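Local coordinates for hypothetical protein (Chromobacterium violaceum, PDB 2O3I) that is of unknown function but has both domains of the S-Me-THD-like family, named for S-methyl thiohydantoin desulfurases, and may share a related chemistry, at residues Ala147-Pro152 with Gly217-Val222; Ala314-Ala319 with Asp375-Leu380. The protein carries 2 engineered substitutions. All blocks are in the same frame, centred on the assembly; numbering follows the deposited sequence.

Contact 1: Ala147-Pro152 with Gly217-Val222; sequences AAAGVP and GGALPV
Ala219 ends helix 213-219 with its carbonyl O hydrogen-bonded to Thr145 OG1, at the start of helix 145-148, and with its methyl against Ala149. Ala149 directs its own methyl at the last turn of the other helix, with CB 3.7 Å from Ala219 CA and 3.8 Å from Gly218 O. The two alanine methyls lie alongside, CB to CB at 4.2 Å. Gly150 then leaves the helix with a positive phi of 76° and completes a Schellman motif, in which Gly150 N bonds back to Ala147 O (3.1 Å). Beyond this turn the chain brings Val151 to the same alanine: its CG1 lies anti to the backbone N (chi1 175°), leaving the other branch, CG2, to meet Ala219 CB at 3.9 Å. The Ala219 methyl is thus shared by Ala149 and Val151. The side-chain contacts are apolar, though the Ala149 methyl also rests near the carbonyl oxygen of Gly218, and the join is small, with 105 Å² buried. Beneath both helix ends runs strand 203-211, whose Met211 touches Val151 and Ala219 while its Trp209 meets Ala147 and Val151.

Contact 2: Ala314-Ala319 with Asp375-Leu380; sequences ATAPDA and DELAQL
The flat group here is the cis peptide between Ala316 and Pro317, and Leu377 CD1 comes to its oxygen end from one side of the plane. Leu377 CD1 stands 3.5 Å from Ala316 O, about 45° out of the peptide plane and beyond the oxygen, with a C=O···CD1 angle of about 128°. Ala316 CB rises on that same side and reaches the second branch, Leu377 CD2, loosely at 4.4 Å. Thr315 supplies the closer partner. Its CG2, anti to the backbone N, is set over the fork of the leucine: 3.7 Å from Leu377 CD2 and 3.2 Å from Leu377 CD1, a closeness that may partly reflect the accuracy of the model. Leu377 CG lies anti to its own carbonyl carbon (chi1 -63°), which carries the isobutyl group away from the helix and into this corner. The contact lays the last turns of helix 367-379 beside the antiparallel sheet, where the short strand 314-315 pairs with strand 301-306 and the chain then turns through the cis proline before entering strand 319-324. From strand 301-306, Leu303 also touches Leu377, and Phe373, one turn earlier on the helix, packs on both Ala316 and Pro317. The hydroxyl of Thr315 makes a weak bond from OG1 to Ala314 O (2.9 Å). Past the proline, Asp318 OD1 bonds to Tyr386 OH and Ala360 N, and OD2 to Val389 N, linking the turn to the C-terminal residues and to the end of strand 352-358.

In the fold
Following the chain from the N terminus, residues 147-152 come first, and contact 1 closes when 217-222 returns after a 64-residue excursion through strands 156-159 and 165-171, helix 183-194 and strand 203-211. Only later does 314-319 open contact 2, closed by 375-380 after strands 319-324 and 352-358. The two loops are therefore in series, neither nested nor crossed. Contact 1 joins two helix ends beside the mixed sheet, one in the N-terminal and one in the C-terminal S-Me-THD-like domain; contact 2 fixes the helix near the C terminus to the antiparallel sheet. Their centres lie 21 Å apart and their nearest atoms about 10 Å, without touching.

Contact 1: Ala147-Pro152 with Gly217-Val222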
loop_
_atom_site.group_PDB
_atom_site.type_symbol
_atom_site.label_atom_id
_atom_site.label_comp_id
_atom_site.label_asym_id
_atom_site.label_seq_id
_atom_site.Cartn_x
_atom_site.Cartn_y
_atom_site.Cartn_z
ATOM N N ALA A 147 4.809 -1.884 19.855
ATOM C CA ALA A 147 5.601 -0.850 19.201
ATOM C C ALA A 147 6.663 -0.244 20.132
ATOM O O ALA A 147 7.793 0.013 19.711
ATOM C CB ALA A 147 4.678 0.245 18.664
ATOM N N ALA A 148 6.304 -0.022 21.392
ATOM C CA ALA A 148 7.235 0.551 22.360
ATOM C C ALA A 148 8.398 -0.400 22.636
ATOM O O ALA A 148 9.553 0.031 22.760
ATOM C CB ALA A 148 6.503 0.878 23.665
ATOM N N ALA A 149 8.082 -1.687 22.740
ATOM C CA ALA A 149 9.088 -2.708 22.994
ATOM C C ALA A 149 9.996 -2.882 21.780
ATOM O O ALA A 149 11.008 -3.569 21.850
ATOM C CB ALA A 149 8.419 -4.032 23.331
ATOM N N GLY A 150 9.624 -2.274 20.660
ATOM C CA GLY A 150 10.452 -2.396 19.478
ATOM C C GLY A 150 10.412 -3.711 18.707
ATOM O O GLY A 150 11.411 -4.090 18.081
ATOM N N VAL A 151 9.272 -4.410 18.768
ATOM C CA VAL A 151 9.089 -5.677 18.029
ATOM C C VAL A 151 8.959 -5.350 16.561
ATOM O O VAL A 151 8.142 -4.524 16.194
ATOM C CB VAL A 151 7.753 -6.376 18.415
ATOM C CG1 VAL A 151 7.559 -7.579 17.564
ATOM C CG2 VAL A 151 7.825 -6.785 19.844
ATOM N N PRO A 152 9.785 -5.964 15.695
ATOM C CA PRO A 152 9.647 -5.625 14.276
ATOM C C PRO A 152 8.184 -5.750 13.875
ATOM O O PRO A 152 7.556 -6.769 14.136
ATOM C CB PRO A 152 10.541 -6.653 13.585
ATOM C CG PRO A 152 11.638 -6.845 14.588
ATOM C CD PRO A 152 10.862 -6.949 15.899
ATOM N N GLY A 217 7.637 -11.233 26.921
ATOM C CA GLY A 217 7.633 -10.544 28.198
ATOM C C GLY A 217 7.605 -9.031 28.126
ATOM O O GLY A 217 6.609 -8.396 28.493
ATOM N N GLY A 218 8.701 -8.445 27.657
ATOM C CA GLY A 218 8.781 -6.998 27.559
ATOM C C GLY A 218 7.769 -6.420 26.595
ATOM O O GLY A 218 7.361 -5.268 26.723
ATOM N N ALA A 219 7.344 -7.228 25.632
ATOM C CA ALA A 219 6.390 -6.776 24.626
ATOM C C ALA A 219 4.964 -6.685 25.154
ATOM O O ALA A 219 4.177 -5.865 24.688
ATOM C CB ALA A 219 6.441 -7.697 23.414
ATOM N N LEU A 220 4.640 -7.523 26.133
ATOM C CA LEU A 220 3.309 -7.538 26.713
ATOM C C LEU A 220 3.331 -7.240 28.214
ATOM O O LEU A 220 3.075 -8.124 29.033
ATOM C CB LEU A 220 2.640 -8.900 26.463
ATOM C CG LEU A 220 2.135 -9.274 25.055
ATOM C CD1 LEU A 220 3.267 -9.260 24.059
ATOM C CD2 LEU A 220 1.519 -10.663 25.084
ATOM N N PRO A 221 3.647 -5.991 28.597
ATOM C CA PRO A 221 3.664 -5.689 30.033
ATOM C C PRO A 221 2.275 -5.620 30.675
ATOM O O PRO A 221 2.150 -5.748 31.895
ATOM C CB PRO A 221 4.404 -4.359 30.101
ATOM C CG PRO A 221 4.089 -3.723 28.767
ATOM C CD PRO A 221 4.216 -4.879 27.816
ATOM N N VAL A 222 1.233 -5.420 29.868
ATOM C CA VAL A 222 -0.128 -5.344 30.403
ATOM C C VAL A 222 -0.771 -6.723 30.290
ATOM O O VAL A 222 -1.145 -7.174 29.204
ATOM C CB VAL A 222 -0.954 -4.294 29.653
ATOM C CG1 VAL A 222 -2.304 -4.092 30.345
ATOM C CG2 VAL A 222 -0.175 -2.980 29.601
#

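Contact 2: Ala314-Ala319 with Asp375-Leu380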
loop_
_atom_site.group_PDB
_atom_site.type_symbol
_atom_site.label_atom_id
_atom_site.label_comp_id
_atom_site.label_asym_id
_atom_site.label_seq_id
_atom_site.Cartn_x
_atom_site.Cartn_y
_atom_site.Cartn_z
ATOM N N ALA A 314 -11.046 14.244 31.457
ATOM C CA ALA A 314 -10.136 13.113 31.351
ATOM C C ALA A 314 -9.508 13.084 29.971
ATOM O O ALA A 314 -10.028 13.671 29.024
ATOM C CB ALA A 314 -10.873 11.799 31.618
ATOM N N THR A 315 -8.392 12.381 29.863
ATOM C CA THR A 315 -7.675 12.289 28.608
ATOM C C THR A 315 -6.960 10.952 28.539
ATOM O O THR A 315 -6.585 10.392 29.568
ATOM C CB THR A 315 -6.638 13.430 28.520
ATOM O OG1 THR A 315 -7.324 14.683 28.428
ATOM C CG2 THR A 315 -5.741 13.262 27.327
ATOM N N ALA A 316 -6.797 10.436 27.325
ATOM C CA ALA A 316 -6.085 9.183 27.125
ATOM C C ALA A 316 -4.667 9.488 27.593
ATOM O O ALA A 316 -4.252 10.645 27.579
ATOM C CB ALA A 316 -6.087 8.805 25.649
ATOM N N PRO A 317 -3.890 8.465 27.975
ATOM C CA PRO A 317 -4.167 7.024 28.020
ATOM C C PRO A 317 -5.318 6.544 28.897
ATOM O O PRO A 317 -5.766 5.413 28.754
ATOM C CB PRO A 317 -2.828 6.435 28.453
ATOM C CG PRO A 317 -2.281 7.498 29.359
ATOM C CD PRO A 317 -2.564 8.753 28.556
ATOM N N ASP A 318 -5.798 7.380 29.808
ATOM C CA ASP A 318 -6.911 6.958 30.650
ATOM C C ASP A 318 -8.097 6.578 29.772
ATOM O O ASP A 318 -8.423 7.279 28.810
ATOM C CB ASP A 318 -7.342 8.065 31.622
ATOM C CG ASP A 318 -6.317 8.331 32.708
ATOM O OD1 ASP A 318 -5.475 7.447 32.980
ATOM O OD2 ASP A 318 -6.369 9.425 33.307
ATOM N N ALA A 319 -8.737 5.464 30.104
ATOM C CA ALA A 319 -9.890 5.012 29.345
ATOM C C ALA A 319 -11.117 5.831 29.733
ATOM O O ALA A 319 -11.242 6.292 30.868
ATOM C CB ALA A 319 -10.148 3.535 29.609
ATOM N N ASP A 375 0.807 12.967 21.035
ATOM C CA ASP A 375 0.763 13.325 19.624
ATOM C C ASP A 375 -0.652 13.165 19.069
ATOM O O ASP A 375 -1.169 14.056 18.399
ATOM C CB ASP A 375 1.722 12.440 18.822
ATOM C CG ASP A 375 3.180 12.730 19.123
ATOM O OD1 ASP A 375 4.050 11.962 18.663
ATOM O OD2 ASP A 375 3.463 13.729 19.816
ATOM N N GLU A 376 -1.273 12.023 19.345
ATOM C CA GLU A 376 -2.618 11.760 18.847
ATOM C C GLU A 376 -3.586 12.815 19.368
ATOM O O GLU A 376 -4.380 13.376 18.611
ATOM C CB GLU A 376 -3.078 10.365 19.275
ATOM C CG GLU A 376 -4.473 9.984 18.786
ATOM C CD GLU A 376 -4.511 9.613 17.312
ATOM O OE1 GLU A 376 -5.625 9.409 16.779
ATOM O OE2 GLU A 376 -3.432 9.517 16.686
ATOM N N LEU A 377 -3.508 13.088 20.665
ATOM C CA LEU A 377 -4.367 14.084 21.287
ATOM C C LEU A 377 -4.094 15.478 20.726
ATOM O O LEU A 377 -5.005 16.299 20.621
ATOM C CB LEU A 377 -4.145 14.086 22.797
ATOM C CG LEU A 377 -4.523 12.783 23.500
ATOM C CD1 LEU A 377 -3.805 12.705 24.834
ATOM C CD2 LEU A 377 -6.026 12.708 23.683
ATOM N N ALA A 378 -2.838 15.740 20.378
ATOM C CA ALA A 378 -2.447 17.031 19.821
ATOM C C ALA A 378 -3.225 17.275 18.529
ATOM O O ALA A 378 -3.687 18.383 18.264
ATOM C CB ALA A 378 -0.946 17.051 19.543
ATOM N N GLN A 379 -3.366 16.226 17.729
ATOM C CA GLN A 379 -4.092 16.321 16.472
ATOM C C GLN A 379 -5.550 16.667 16.751
ATOM O O GLN A 379 -6.224 17.260 15.914
ATOM C CB GLN A 379 -4.007 14.994 15.719
ATOM C CG GLN A 379 -2.585 14.558 15.402
ATOM C CD GLN A 379 -2.509 13.107 14.945
ATOM O OE1 GLN A 379 -1.439 12.618 14.563
ATOM N NE2 GLN A 379 -3.645 12.409 14.991
ATOM N N LEU A 380 -6.033 16.289 17.931
ATOM C CA LEU A 380 -7.407 16.581 18.315
ATOM C C LEU A 380 -7.514 17.882 19.108
ATOM O O LEU A 380 -8.505 18.117 19.806
ATOM C CB LEU A 380 -8.001 15.430 19.132
ATOM C CG LEU A 380 -8.502 14.212 18.354
ATOM C CD1 LEU A 380 -7.331 13.367 17.870
ATOM C CD2 LEU A 380 -9.406 13.395 19.261
#